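Local structure of glycerate dehydrogenase/glyoxylate reductase (Thermus thermophilus, 2CUK) at residues V294-A299 and P306-V311. The protein probably reduces glyoxylate and hydroxypyruvate to their 2-hydroxyacids using NAD(P)H. Residues are numbered along the deposited sequence; the frame is centred on the assembly and turned at random.
Sequences VENLLA and PPNPVV
Asn296, on the last turns of helix 283-301, meets the irregular C-terminal tail where the backbones come closest, its CA 4.9 Å from that of Pro306. Its carboxamide reaches across to Asn308 with both of its polar atoms. OD1 accepts the backbone N-H of Asn308 (N to OD1 2.9 Å) on a lone pair in the carbonyl plane, while ND2 donates to OD1 of the Asn308 side chain (ND2 to OD1 3.0 Å) in a nearly straight bond, 168° at the hydrogen. The two amide planes are turned 55° apart, yet the acceptor lies almost in the plane of the Asn296 amide. A chi1 of -82° places CG beside the backbone N, from where ND2 also reaches the carbonyl O of Val292; with the two bonds to Asn308 this holds the rotation of the buried amide. A leucine here would probably leave the backbone N-H of Asn308 without its acceptor and the Asn308 OD1 without the ND2 donor. Around this polar pair the prolines pack closely: Pro306 CB and Pro307 CD each lie 3.4 Å from Asn296 OD1, and one turn on, Ala299 CB rests against Pro306 CA at 3.8 Å. Glu295 only brushes the ring of Pro307; its carboxylate turns to a salt bridge with Arg16. Beyond the contact, the tail follows strand 90-92, the outermost of a five-stranded parallel sheet, bonding through Asn308 to His93 and fitting a classic beta bulge where Val310 and Val311 face Val91, while Leu297 and Leu298 pack helix 283-301 on helix 15-19.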
loop_
_atom_site.group_PDB
_atom_site.type_symbol
_atom_site.label_atom_id
_atom_site.label_comp_id
_atom_site.label_asym_id
_atom_site.label_seq_id
_atom_site.Cartn_x
_atom_site.Cartn_y
_atom_site.Cartn_z
ATOM N N VAL A 294 17.674 -8.582 -23.696
ATOM C CA VAL A 294 18.610 -9.573 -24.214
ATOM C C VAL A 294 18.067 -10.219 -25.488
ATOM O O VAL A 294 18.797 -10.385 -26.467
ATOM C CB VAL A 294 18.895 -10.662 -23.153
ATOM C CG1 VAL A 294 19.538 -11.889 -23.798
ATOM C CG2 VAL A 294 19.809 -10.096 -22.085
ATOM N N GLU A 295 16.787 -10.578 -25.476
ATOM C CA GLU A 295 16.158 -11.194 -26.641
ATOM C C GLU A 295 16.280 -10.274 -27.854
ATOM O O GLU A 295 16.749 -10.688 -28.917
ATOM C CB GLU A 295 14.680 -11.476 -26.361
ATOM C CG GLU A 295 13.943 -12.130 -27.521
ATOM C CD GLU A 295 14.512 -13.492 -27.887
ATOM O OE1 GLU A 295 14.526 -14.383 -27.010
ATOM O OE2 GLU A 295 14.944 -13.674 -29.048
ATOM N N ASN A 296 15.851 -9.026 -27.689
ATOM C CA ASN A 296 15.921 -8.048 -28.766
ATOM C C ASN A 296 17.346 -7.891 -29.303
ATOM O O ASN A 296 17.561 -7.898 -30.515
ATOM C CB ASN A 296 15.394 -6.689 -28.282
ATOM C CG ASN A 296 13.876 -6.602 -28.322
ATOM O OD1 ASN A 296 13.278 -6.432 -29.388
ATOM N ND2 ASN A 296 13.244 -6.730 -27.159
ATOM N N LEU A 297 18.315 -7.754 -28.404
ATOM C CA LEU A 297 19.703 -7.590 -28.821
ATOM C C LEU A 297 20.204 -8.801 -29.607
ATOM O O LEU A 297 20.766 -8.646 -30.689
ATOM C CB LEU A 297 20.604 -7.329 -27.607
ATOM C CG LEU A 297 22.088 -7.056 -27.884
ATOM C CD1 LEU A 297 22.663 -6.164 -26.798
ATOM C CD2 LEU A 297 22.856 -8.366 -27.969
ATOM N N LEU A 298 20.002 -10.003 -29.071
ATOM C CA LEU A 298 20.441 -11.210 -29.765
ATOM C C LEU A 298 19.768 -11.322 -31.126
ATOM O O LEU A 298 20.402 -11.695 -32.112
ATOM C CB LEU A 298 20.130 -12.463 -28.938
ATOM C CG LEU A 298 21.132 -12.821 -27.836
ATOM C CD1 LEU A 298 20.638 -14.035 -27.064
ATOM C CD2 LEU A 298 22.489 -13.108 -28.458
ATOM N N ALA A 299 18.480 -10.998 -31.173
ATOM C CA ALA A 299 17.723 -11.063 -32.419
ATOM C C ALA A 299 18.422 -10.272 -33.524
ATOM O O ALA A 299 18.657 -10.792 -34.615
ATOM C CB ALA A 299 16.316 -10.526 -32.207
ATOM N N PRO A 306 13.930 -8.059 -34.507
ATOM C CA PRO A 306 13.637 -8.041 -33.070
ATOM C C PRO A 306 12.136 -7.935 -32.806
ATOM O O PRO A 306 11.398 -7.354 -33.599
ATOM C CB PRO A 306 14.405 -6.818 -32.583
ATOM C CG PRO A 306 14.296 -5.889 -33.748
ATOM C CD PRO A 306 14.575 -6.801 -34.925
ATOM N N PRO A 307 11.665 -8.503 -31.685
ATOM C CA PRO A 307 10.241 -8.457 -31.343
ATOM C C PRO A 307 9.686 -7.102 -30.893
ATOM O O PRO A 307 8.497 -6.834 -31.062
ATOM C CB PRO A 307 10.117 -9.524 -30.254
ATOM C CG PRO A 307 11.453 -9.477 -29.587
ATOM C CD PRO A 307 12.400 -9.384 -30.761
ATOM N N ASN A 308 10.530 -6.245 -30.325
ATOM C CA ASN A 308 10.051 -4.945 -29.854
ATOM C C ASN A 308 10.885 -3.779 -30.372
ATOM O O ASN A 308 11.479 -3.027 -29.594
ATOM C CB ASN A 308 10.033 -4.920 -28.322
ATOM C CG ASN A 308 9.479 -6.198 -27.723
ATOM O OD1 ASN A 308 10.222 -7.009 -27.178
ATOM N ND2 ASN A 308 8.169 -6.387 -27.830
ATOM N N PRO A 309 10.924 -3.597 -31.699
ATOM C CA PRO A 309 11.705 -2.503 -32.276
ATOM C C PRO A 309 11.052 -1.131 -32.155
ATOM O O PRO A 309 9.825 -1.005 -32.159
ATOM C CB PRO A 309 11.865 -2.936 -33.726
ATOM C CG PRO A 309 10.527 -3.569 -34.008
ATOM C CD PRO A 309 10.285 -4.405 -32.757
ATOM N N VAL A 310 11.896 -0.112 -32.036
ATOM C CA VAL A 310 11.467 1.276 -31.951
ATOM C C VAL A 310 11.852 1.888 -33.297
ATOM O O VAL A 310 11.146 2.740 -33.832
ATOM C CB VAL A 310 12.203 2.023 -30.823
ATOM C CG1 VAL A 310 11.810 3.487 -30.822
ATOM C CG2 VAL A 310 11.876 1.382 -29.481
ATOM N N VAL A 311 12.987 1.438 -33.828
ATOM C CA VAL A 311 13.478 1.890 -35.126
ATOM C C VAL A 311 14.088 0.696 -35.857
ATOM O O VAL A 311 14.627 -0.197 -35.168
ATOM C CB VAL A 311 14.567 2.985 -34.993
ATOM C CG1 VAL A 311 14.095 4.086 -34.064
ATOM C CG2 VAL A 311 15.862 2.377 -34.497
ATOM O OXT VAL A 311 14.035 0.672 -37.105
#